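ULam111 (PDB 5WUT) is a laminarinase of glycoside hydrolase family 16 that probably cleaves internal beta-1,3-glycosidic bonds of the storage glucan laminarin. Local coordinates at residues K16-G28 / S69-Q81. Sequence-based numbering, arbitrary orientation.
Sequences KELDTKNWNFELG and STRITTQGKKEFQ
W23 is held between I72 and T74 where the short strand 24-25 pairs antiparallel with one edge of strand 66-80, in the beta-jelly roll of family 16; the pairing illustrates how alternate side chains of a strand do different work. The CD1 methyl of I72 lies over one ring face and the T74 CG2 methyl over the opposite one, the latter 3.4 Å from the centroid of the six-membered ring in a CH-pi contact, while NE1 hydrogen-bonds to E11 OE2 on strand 7-11. I72 CG2 lies alongside the F25 ring and also meets L18 CD2 tip to tip (3.8 Å). N24 and T73 form a hydrogen-bonded pair (N24 N to T73 O 2.7 Å). On their side of the sheet N24 CG stands anti to its carbonyl carbon (chi1 -49°), which brings the amide to T73 and Q75, and ND2 gives both hydrogens in the amide plane, to Q75 O and T73 OG1. Its OD1 receives K77 NZ from above that plane. The extended lysine chain also carries NZ to T20 O (2.6 Å) and W23 O (3.1 Å). A methionine in its place would probably leave these three oxygens without their shared donor and the turn at T20 less firmly tied. Farther along, E26 and R71 cross with carboxylate and guanidinium planes 16° apart, and R71 NE makes a bent salt-bridge hydrogen bond to the anti side of E26 OE2 (2.8 Å, 134° at the hydrogen).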
loop_
_atom_site.group_PDB
_atom_site.type_symbol
_atom_site.label_atom_id
_atom_site.label_comp_id
_atom_site.label_asym_id
_atom_site.label_seq_id
_atom_site.Cartn_x
_atom_site.Cartn_y
_atom_site.Cartn_z
ATOM N N LYS A 16 -14.783 -19.703 22.761
ATOM C CA LYS A 16 -15.320 -18.878 23.838
ATOM C C LYS A 16 -14.199 -18.294 24.678
ATOM O O LYS A 16 -14.391 -17.303 25.372
ATOM C CB LYS A 16 -16.254 -19.656 24.770
ATOM C CG LYS A 16 -17.394 -20.414 24.134
ATOM C CD LYS A 16 -18.533 -20.481 25.154
ATOM C CE LYS A 16 -19.517 -21.592 24.858
ATOM N NZ LYS A 16 -18.895 -22.716 24.118
ATOM N N GLU A 17 -13.030 -18.920 24.627
ATOM C CA GLU A 17 -11.884 -18.401 25.349
ATOM C C GLU A 17 -10.629 -18.603 24.518
ATOM O O GLU A 17 -10.621 -19.376 23.558
ATOM C CB GLU A 17 -11.729 -19.053 26.730
ATOM C CG GLU A 17 -11.519 -20.553 26.744
ATOM C CD GLU A 17 -11.560 -21.124 28.162
ATOM O OE1 GLU A 17 -12.401 -20.673 28.972
ATOM O OE2 GLU A 17 -10.732 -22.010 28.472
ATOM N N LEU A 18 -9.575 -17.891 24.885
ATOM C CA LEU A 18 -8.282 -18.060 24.240
ATOM C C LEU A 18 -7.797 -19.485 24.441
ATOM O O LEU A 18 -7.860 -20.012 25.545
ATOM C CB LEU A 18 -7.273 -17.069 24.825
ATOM C CG LEU A 18 -5.953 -16.880 24.083
ATOM C CD1 LEU A 18 -6.217 -16.169 22.772
ATOM C CD2 LEU A 18 -5.005 -16.051 24.942
ATOM N N ASP A 19 -7.315 -20.115 23.376
ATOM C CA ASP A 19 -6.831 -21.491 23.480
ATOM C C ASP A 19 -5.426 -21.527 24.084
ATOM O O ASP A 19 -4.451 -21.220 23.405
ATOM C CB ASP A 19 -6.834 -22.167 22.102
ATOM C CG ASP A 19 -6.513 -23.664 22.172
ATOM O OD1 ASP A 19 -6.086 -24.172 23.232
ATOM O OD2 ASP A 19 -6.707 -24.342 21.141
ATOM N N THR A 20 -5.312 -21.917 25.352
ATOM C CA THR A 20 -4.009 -21.894 26.022
ATOM C C THR A 20 -3.105 -23.066 25.645
ATOM O O THR A 20 -1.968 -23.148 26.102
ATOM C CB THR A 20 -4.167 -21.836 27.565
ATOM O OG1 THR A 20 -5.007 -22.908 28.004
ATOM C CG2 THR A 20 -4.793 -20.518 27.969
ATOM N N LYS A 21 -3.590 -23.952 24.784
ATOM C CA LYS A 21 -2.718 -24.954 24.196
ATOM C C LYS A 21 -1.851 -24.309 23.120
ATOM O O LYS A 21 -0.786 -24.820 22.778
ATOM C CB LYS A 21 -3.523 -26.108 23.603
ATOM C CG LYS A 21 -4.304 -26.895 24.631
ATOM C CD LYS A 21 -3.381 -27.518 25.659
ATOM C CE LYS A 21 -4.154 -28.423 26.613
ATOM N NZ LYS A 21 -5.321 -29.048 25.932
ATOM N N ASN A 22 -2.318 -23.179 22.600
ATOM C CA ASN A 22 -1.561 -22.450 21.581
ATOM C C ASN A 22 -1.008 -21.116 22.076
ATOM O O ASN A 22 -0.058 -20.600 21.485
ATOM C CB ASN A 22 -2.426 -22.221 20.349
ATOM C CG ASN A 22 -2.706 -23.509 19.604
ATOM O OD1 ASN A 22 -1.943 -24.470 19.711
ATOM N ND2 ASN A 22 -3.791 -23.534 18.852
ATOM N N TRP A 23 -1.585 -20.566 23.155
ATOM C CA TRP A 23 -1.210 -19.225 23.636
ATOM C C TRP A 23 -0.745 -19.206 25.081
ATOM O O TRP A 23 -1.294 -19.907 25.940
ATOM C CB TRP A 23 -2.379 -18.240 23.502
ATOM C CG TRP A 23 -2.727 -17.953 22.071
ATOM C CD1 TRP A 23 -3.686 -18.574 21.317
ATOM C CD2 TRP A 23 -2.099 -16.996 21.215
ATOM N NE1 TRP A 23 -3.698 -18.060 20.040
ATOM C CE2 TRP A 23 -2.736 -17.085 19.952
ATOM C CE3 TRP A 23 -1.070 -16.065 21.394
ATOM C CZ2 TRP A 23 -2.365 -16.288 18.866
ATOM C CZ3 TRP A 23 -0.709 -15.259 20.322
ATOM C CH2 TRP A 23 -1.356 -15.375 19.073
ATOM N N ASN A 24 0.255 -18.368 25.340
ATOM C CA ASN A 24 0.683 -18.046 26.699
ATOM C C ASN A 24 0.244 -16.645 27.036
ATOM O O ASN A 24 0.128 -15.797 26.139
ATOM C CB ASN A 24 2.197 -18.095 26.837
ATOM C CG ASN A 24 2.789 -19.345 26.277
ATOM O OD1 ASN A 24 2.605 -20.423 26.818
ATOM N ND2 ASN A 24 3.512 -19.213 25.170
ATOM N N PHE A 25 0.039 -16.378 28.322
ATOM C CA PHE A 25 -0.018 -14.992 28.782
ATOM C C PHE A 25 1.345 -14.553 29.288
ATOM O O PHE A 25 2.028 -15.294 30.006
ATOM C CB PHE A 25 -1.045 -14.801 29.906
ATOM C CG PHE A 25 -2.455 -15.007 29.477
ATOM C CD1 PHE A 25 -3.198 -13.959 28.948
ATOM C CD2 PHE A 25 -3.051 -16.250 29.605
ATOM C CE1 PHE A 25 -4.503 -14.144 28.559
ATOM C CE2 PHE A 25 -4.366 -16.442 29.217
ATOM C CZ PHE A 25 -5.093 -15.394 28.692
ATOM N N GLU A 26 1.736 -13.334 28.944
ATOM C CA GLU A 26 2.831 -12.700 29.661
ATOM C C GLU A 26 2.172 -11.669 30.572
ATOM O O GLU A 26 1.264 -10.947 30.154
ATOM C CB GLU A 26 3.859 -12.111 28.680
ATOM C CG GLU A 26 4.595 -13.242 27.929
ATOM C CD GLU A 26 5.812 -12.804 27.126
ATOM O OE1 GLU A 26 6.576 -13.688 26.669
ATOM O OE2 GLU A 26 6.002 -11.593 26.932
ATOM N N LEU A 27 2.546 -11.676 31.850
ATOM C CA LEU A 27 1.762 -10.954 32.855
ATOM C C LEU A 27 2.612 -10.072 33.750
ATOM O O LEU A 27 3.761 -10.403 34.053
ATOM C CB LEU A 27 0.990 -11.951 33.736
ATOM C CG LEU A 27 0.038 -12.885 32.988
ATOM C CD1 LEU A 27 -0.369 -14.058 33.892
ATOM C CD2 LEU A 27 -1.172 -12.146 32.528
ATOM N N GLY A 28 1.999 -8.990 34.215
ATOM C CA GLY A 28 2.596 -8.123 35.219
ATOM C C GLY A 28 3.385 -6.950 34.671
ATOM O O GLY A 28 3.068 -6.415 33.603
ATOM N N SER A 69 -3.592 -4.109 30.413
ATOM C CA SER A 69 -3.774 -4.525 29.030
ATOM C C SER A 69 -3.444 -6.006 28.932
ATOM O O SER A 69 -3.360 -6.685 29.960
ATOM C CB SER A 69 -2.901 -3.677 28.096
ATOM O OG SER A 69 -3.284 -3.862 26.728
ATOM N N THR A 70 -3.266 -6.496 27.701
ATOM C CA THR A 70 -3.012 -7.912 27.424
ATOM C C THR A 70 -1.774 -8.081 26.565
ATOM O O THR A 70 -1.535 -7.276 25.644
ATOM C CB THR A 70 -4.200 -8.571 26.682
ATOM O OG1 THR A 70 -5.420 -8.280 27.372
ATOM C CG2 THR A 70 -4.022 -10.103 26.545
ATOM N N ARG A 71 -0.999 -9.119 26.862
ATOM C CA ARG A 71 0.133 -9.536 26.043
ATOM C C ARG A 71 0.164 -11.059 25.996
ATOM O O ARG A 71 0.311 -11.716 27.033
ATOM C CB ARG A 71 1.441 -8.982 26.617
ATOM C CG ARG A 71 2.704 -9.433 25.867
ATOM C CD ARG A 71 3.893 -8.601 26.326
ATOM N NE ARG A 71 5.157 -9.171 25.875
ATOM C CZ ARG A 71 6.230 -8.444 25.566
ATOM N NH1 ARG A 71 6.185 -7.123 25.650
ATOM N NH2 ARG A 71 7.344 -9.041 25.172
ATOM N N ILE A 72 0.019 -11.620 24.798
ATOM C CA ILE A 72 -0.019 -13.068 24.641
ATOM C C ILE A 72 0.980 -13.495 23.580
ATOM O O ILE A 72 1.274 -12.730 22.659
ATOM C CB ILE A 72 -1.432 -13.560 24.276
ATOM C CG1 ILE A 72 -1.995 -12.820 23.054
ATOM C CG2 ILE A 72 -2.383 -13.361 25.459
ATOM C CD1 ILE A 72 -3.267 -13.487 22.511
ATOM N N THR A 73 1.522 -14.702 23.730
ATOM C CA THR A 73 2.483 -15.242 22.766
ATOM C C THR A 73 2.174 -16.683 22.434
ATOM O O THR A 73 1.444 -17.352 23.166
ATOM C CB THR A 73 3.924 -15.225 23.280
ATOM O OG1 THR A 73 4.138 -16.354 24.150
ATOM C CG2 THR A 73 4.218 -13.949 24.031
ATOM N N THR A 74 2.762 -17.182 21.353
ATOM C CA THR A 74 2.654 -18.615 21.056
ATOM C C THR A 74 3.961 -19.355 21.328
ATOM O O THR A 74 4.171 -20.454 20.829
ATOM C CB THR A 74 2.226 -18.875 19.597
ATOM O OG1 THR A 74 3.247 -18.424 18.698
ATOM C CG2 THR A 74 0.916 -18.191 19.286
ATOM N N GLN A 75 4.835 -18.763 22.140
ATOM C CA GLN A 75 6.144 -19.352 22.425
ATOM C C GLN A 75 6.044 -20.804 22.885
ATOM O O GLN A 75 5.317 -21.105 23.822
ATOM C CB GLN A 75 6.883 -18.542 23.492
ATOM C CG GLN A 75 8.316 -19.014 23.705
ATOM C CD GLN A 75 9.058 -18.176 24.733
ATOM O OE1 GLN A 75 8.463 -17.366 25.442
ATOM N NE2 GLN A 75 10.374 -18.355 24.799
ATOM N N GLY A 76 6.791 -21.682 22.222
ATOM C CA GLY A 76 6.833 -23.094 22.574
ATOM C C GLY A 76 5.567 -23.872 22.266
ATOM O O GLY A 76 5.468 -25.047 22.616
ATOM N N LYS A 77 4.613 -23.230 21.598
ATOM C CA LYS A 77 3.308 -23.831 21.304
ATOM C C LYS A 77 2.923 -23.817 19.825
ATOM O O LYS A 77 2.442 -24.816 19.296
ATOM C CB LYS A 77 2.229 -23.126 22.112
ATOM C CG LYS A 77 2.366 -23.406 23.599
ATOM C CD LYS A 77 1.369 -22.631 24.423
ATOM C CE LYS A 77 1.406 -23.150 25.854
ATOM N NZ LYS A 77 0.458 -22.378 26.706
ATOM N N LYS A 78 3.094 -22.669 19.178
ATOM C CA LYS A 78 2.895 -22.575 17.734
ATOM C C LYS A 78 4.036 -21.754 17.151
ATOM O O LYS A 78 4.076 -20.532 17.307
ATOM C CB LYS A 78 1.541 -21.955 17.393
ATOM C CG LYS A 78 0.360 -22.926 17.524
ATOM C CD LYS A 78 0.398 -23.965 16.406
ATOM C CE LYS A 78 -0.705 -25.018 16.568
ATOM N NZ LYS A 78 -0.423 -25.985 17.660
ATOM N N GLU A 79 4.982 -22.433 16.519
ATOM C CA GLU A 79 6.157 -21.771 15.955
ATOM C C GLU A 79 6.343 -22.188 14.499
ATOM O O GLU A 79 6.031 -23.323 14.114
ATOM C CB GLU A 79 7.417 -22.081 16.777
ATOM C CG GLU A 79 7.269 -21.715 18.261
ATOM C CD GLU A 79 8.587 -21.693 19.021
ATOM O OE1 GLU A 79 9.585 -22.236 18.506
ATOM O OE2 GLU A 79 8.627 -21.136 20.158
ATOM N N PHE A 80 6.818 -21.247 13.688
ATOM C CA PHE A 80 6.966 -21.453 12.247
ATOM C C PHE A 80 8.252 -20.862 11.701
ATOM O O PHE A 80 8.717 -19.828 12.168
ATOM C CB PHE A 80 5.760 -20.855 11.510
ATOM C CG PHE A 80 4.457 -21.441 11.956
ATOM C CD1 PHE A 80 3.990 -22.610 11.385
ATOM C CD2 PHE A 80 3.735 -20.862 12.976
ATOM C CE1 PHE A 80 2.799 -23.179 11.809
ATOM C CE2 PHE A 80 2.551 -21.427 13.414
ATOM C CZ PHE A 80 2.082 -22.588 12.808
ATOM N N GLN A 81 8.827 -21.536 10.709
ATOM C CA GLN A 81 9.993 -21.028 9.997
ATOM C C GLN A 81 9.621 -20.837 8.534
ATOM O O GLN A 81 9.338 -21.827 7.832
ATOM C CB GLN A 81 11.177 -21.982 10.121
ATOM C CG GLN A 81 12.435 -21.480 9.437
ATOM C CD GLN A 81 13.624 -22.404 9.647
ATOM O OE1 GLN A 81 13.717 -23.100 10.666
ATOM N NE2 GLN A 81 14.541 -22.416 8.685
HETATM O O HOH W 1 0.539 -26.343 20.680
HETATM O O HOH W 2 -1.540 -10.607 29.273
HETATM O O HOH W 3 6.018 -16.254 26.094
#